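Local structure of E3 ubiquitin ligase RavN (Legionella pneumophila, 5MIY) at residues N34-K39 and V98-T103. The protein acts as an E3 ubiquitin ligase of Legionella pneumophila, a bacterial effector that probably promotes ubiquitin transfer in the infected host cell. Numbering follows the deposited sequence.
Sequences NKFSIK and VDPDKT
The CA atoms of Phe36 and Pro100 are 9.0 Å apart, too far for backbone contact, and no hydrogen bond joins the segments. Residues 34-39 run from a loop residue into strand 35-41, outermost in the four-stranded antiparallel sheet, where the Phe36 backbone also bonds to Ile87. Residues 98-103 lie in the loop between helix 89-96 and strand 106-107, with a short 3-10 turn at Pro100 and Asp101. Side chains alone span the gap. Phe36, its CB pointing toward the loop and CG anti to the carbonyl carbon (chi1 -58°), places its ring against Pro100, whose CG sits over one face, displaced toward the rim. This is a CH-pi contact: Pro100 CG lies 3.7 Å from the Phe36 ring centroid, 27° off the ring normal. The closest atoms are Pro100 CG and Phe36 CZ, at 3.4 Å. Pro100 CB adds a second touch, 3.7 Å from Phe36 CE2. Asp101 OD1 instead meets the ring edge in plane, 3.8 Å from Phe36 CZ, its carboxylate turned 55° from the ring. Salt bridges to Lys30 and Lys89 engage its two oxygens separately. Within the turn, Asp99 O accepts from Lys102 N and Thr103 OG1, and Asp99 OD2 forms a salt bridge with Lys102 NZ. Val92 of helix 89-96 touches both Phe36 and Pro100. The chemistry implies apolar packing, bordered by an acidic group whose charge is probably largely balanced by two lysines.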
ATOM      1  N   ASN A  34      -2.883  14.069  10.582  1.00 82.54           N
ATOM      2  CA  ASN A  34      -2.727  14.774   9.304  1.00 84.04           C
ATOM      3  C   ASN A  34      -1.500  14.289   8.525  1.00 81.98           C
ATOM      4  O   ASN A  34      -0.917  15.033   7.732  1.00 79.56           O
ATOM      5  CB  ASN A  34      -2.671  16.291   9.517  1.00 86.71           C
ATOM      6  CG  ASN A  34      -2.966  17.075   8.247  1.00 88.34           C
ATOM      7  OD1 ASN A  34      -3.903  16.763   7.511  1.00 89.76           O
ATOM      8  ND2 ASN A  34      -2.159  18.096   7.980  1.00 88.31           N
ATOM      9  N   LYS A  35      -1.100  13.033   8.730  1.00 78.15           N
ATOM     10  CA  LYS A  35       0.071  12.462   8.069  1.00 73.73           C
ATOM     11  C   LYS A  35      -0.297  11.100   7.495  1.00 72.38           C
ATOM     12  O   LYS A  35      -0.555  10.154   8.246  1.00 74.30           O
ATOM     13  CB  LYS A  35       1.255  12.348   9.033  1.00 72.94           C
ATOM     14  CG  LYS A  35       1.787  13.691   9.515  1.00 74.74           C
ATOM     15  CD  LYS A  35       2.989  13.526  10.435  1.00 75.71           C
ATOM     16  CE  LYS A  35       4.104  12.744   9.762  1.00 76.14           C
ATOM     17  NZ  LYS A  35       5.253  12.517  10.687  1.00 76.50           N
ATOM     18  N   PHE A  36      -0.314  11.001   6.169  1.00 66.72           N
ATOM     19  CA  PHE A  36      -0.673   9.774   5.477  1.00 61.99           C
ATOM     20  C   PHE A  36       0.440   9.380   4.516  1.00 58.94           C
ATOM     21  O   PHE A  36       1.200  10.227   4.039  1.00 58.61           O
ATOM     22  CB  PHE A  36      -2.001   9.936   4.723  1.00 59.92           C
ATOM     23  CG  PHE A  36      -3.153  10.329   5.608  1.00 59.43           C
ATOM     24  CD1 PHE A  36      -3.397  11.661   5.905  1.00 59.25           C
ATOM     25  CD2 PHE A  36      -3.981   9.364   6.157  1.00 60.19           C
ATOM     26  CE1 PHE A  36      -4.449  12.023   6.725  1.00 60.50           C
ATOM     27  CE2 PHE A  36      -5.035   9.719   6.982  1.00 60.00           C
ATOM     28  CZ  PHE A  36      -5.268  11.052   7.266  1.00 60.95           C
ATOM     29  N   SER A  37       0.538   8.084   4.234  1.00 58.17           N
ATOM     30  CA  SER A  37       1.591   7.571   3.370  1.00 55.62           C
ATOM     31  C   SER A  37       0.989   6.701   2.276  1.00 54.71           C
ATOM     32  O   SER A  37       0.103   5.879   2.534  1.00 53.66           O
ATOM     33  CB  SER A  37       2.626   6.774   4.169  1.00 56.68           C
ATOM     34  OG  SER A  37       3.640   6.267   3.321  1.00 58.36           O
ATOM     35  N   ILE A  38       1.481   6.881   1.057  1.00 51.97           N
ATOM     36  CA  ILE A  38       1.065   6.065  -0.077  1.00 50.76           C
ATOM     37  C   ILE A  38       1.946   4.818  -0.146  1.00 49.81           C
ATOM     38  O   ILE A  38       3.180   4.908  -0.132  1.00 52.69           O
ATOM     39  CB  ILE A  38       1.125   6.878  -1.383  1.00 52.47           C
ATOM     40  CG1 ILE A  38       0.393   6.140  -2.501  1.00 53.63           C
ATOM     41  CG2 ILE A  38       2.556   7.238  -1.755  1.00 54.90           C
ATOM     42  CD1 ILE A  38      -1.123   6.189  -2.333  1.00 58.15           C
ATOM     43  N   LYS A  39       1.315   3.646  -0.189  1.00 46.28           N
ATOM     44  CA  LYS A  39       2.030   2.378  -0.222  1.00 42.43           C
ATOM     45  C   LYS A  39       1.695   1.620  -1.499  1.00 42.19           C
ATOM     46  O   LYS A  39       0.578   1.701  -2.016  1.00 43.74           O
ATOM     47  CB  LYS A  39       1.687   1.504   0.994  1.00 42.59           C
ATOM     48  CG  LYS A  39       1.943   2.181   2.331  1.00 44.49           C
ATOM     49  CD  LYS A  39       3.419   2.533   2.503  1.00 46.02           C
ATOM     50  CE  LYS A  39       3.687   3.061   3.904  1.00 46.98           C
ATOM     51  NZ  LYS A  39       5.130   3.330   4.159  1.00 47.80           N
ATOM     52  N   VAL A  98     -10.106  11.630  -1.884  1.00 59.58           N
ATOM     53  CA  VAL A  98     -10.597  10.899  -0.720  1.00 59.45           C
ATOM     54  C   VAL A  98     -10.286  11.716   0.522  1.00 61.58           C
ATOM     55  O   VAL A  98      -9.135  12.120   0.727  1.00 62.20           O
ATOM     56  CB  VAL A  98      -9.959   9.499  -0.590  1.00 56.68           C
ATOM     57  CG1 VAL A  98     -10.563   8.762   0.601  1.00 55.90           C
ATOM     58  CG2 VAL A  98     -10.131   8.694  -1.869  1.00 57.60           C
ATOM     59  N   ASP A  99     -11.302  11.967   1.349  1.00 60.09           N
ATOM     60  CA  ASP A  99     -11.059  12.460   2.695  1.00 60.62           C
ATOM     61  C   ASP A  99     -10.951  11.248   3.606  1.00 57.98           C
ATOM     62  O   ASP A  99     -11.978  10.609   3.885  1.00 54.40           O
ATOM     63  CB  ASP A  99     -12.171  13.390   3.167  1.00 61.87           C
ATOM     64  CG  ASP A  99     -11.798  14.149   4.440  1.00 69.11           C
ATOM     65  OD1 ASP A  99     -10.940  13.663   5.213  1.00 69.92           O
ATOM     66  OD2 ASP A  99     -12.358  15.241   4.674  1.00 70.08           O
ATOM     67  N   PRO A 100      -9.756  10.884   4.075  1.00 61.36           N
ATOM     68  CA  PRO A 100      -9.635   9.668   4.892  1.00 62.26           C
ATOM     69  C   PRO A 100     -10.268   9.804   6.265  1.00 66.21           C
ATOM     70  O   PRO A 100     -10.796   8.816   6.790  1.00 64.28           O
ATOM     71  CB  PRO A 100      -8.118   9.459   4.982  1.00 62.25           C
ATOM     72  CG  PRO A 100      -7.544  10.826   4.798  1.00 61.93           C
ATOM     73  CD  PRO A 100      -8.461  11.553   3.867  1.00 61.04           C
ATOM     74  N   ASP A 101     -10.241  10.997   6.861  1.00 67.67           N
ATOM     75  CA  ASP A 101     -10.865  11.185   8.165  1.00 69.66           C
ATOM     76  C   ASP A 101     -12.386  11.241   8.084  1.00 66.42           C
ATOM     77  O   ASP A 101     -13.037  11.296   9.131  1.00 68.08           O
ATOM     78  CB  ASP A 101     -10.321  12.450   8.836  1.00 74.28           C
ATOM     79  CG  ASP A 101      -8.878  12.289   9.302  1.00 80.97           C
ATOM     80  OD1 ASP A 101      -8.423  11.130   9.453  1.00 85.24           O
ATOM     81  OD2 ASP A 101      -8.195  13.315   9.510  1.00 81.11           O
ATOM     82  N   LYS A 102     -12.960  11.220   6.878  1.00 59.19           N
ATOM     83  CA  LYS A 102     -14.399  11.094   6.688  1.00 59.76           C
ATOM     84  C   LYS A 102     -14.776   9.880   5.840  1.00 58.57           C
ATOM     85  O   LYS A 102     -15.923   9.782   5.389  1.00 59.22           O
ATOM     86  CB  LYS A 102     -14.964  12.374   6.058  1.00 64.93           C
ATOM     87  CG  LYS A 102     -14.439  13.658   6.697  1.00 69.94           C
ATOM     88  CD  LYS A 102     -15.564  14.604   7.114  1.00 72.50           C
ATOM     89  CE  LYS A 102     -15.004  15.967   7.507  1.00 73.99           C
ATOM     90  NZ  LYS A 102     -13.933  16.405   6.553  1.00 74.37           N
ATOM     91  N   THR A 103     -13.853   8.945   5.618  1.00 57.51           N
ATOM     92  CA  THR A 103     -14.145   7.724   4.882  1.00 56.53           C
ATOM     93  C   THR A 103     -13.700   6.540   5.725  1.00 54.60           C
ATOM     94  O   THR A 103     -12.614   6.565   6.307  1.00 56.10           O
ATOM     95  CB  THR A 103     -13.437   7.699   3.517  1.00 58.30           C
ATOM     96  OG1 THR A 103     -13.815   8.856   2.759  1.00 58.94           O
ATOM     97  CG2 THR A 103     -13.805   6.440   2.722  1.00 58.40           C
TER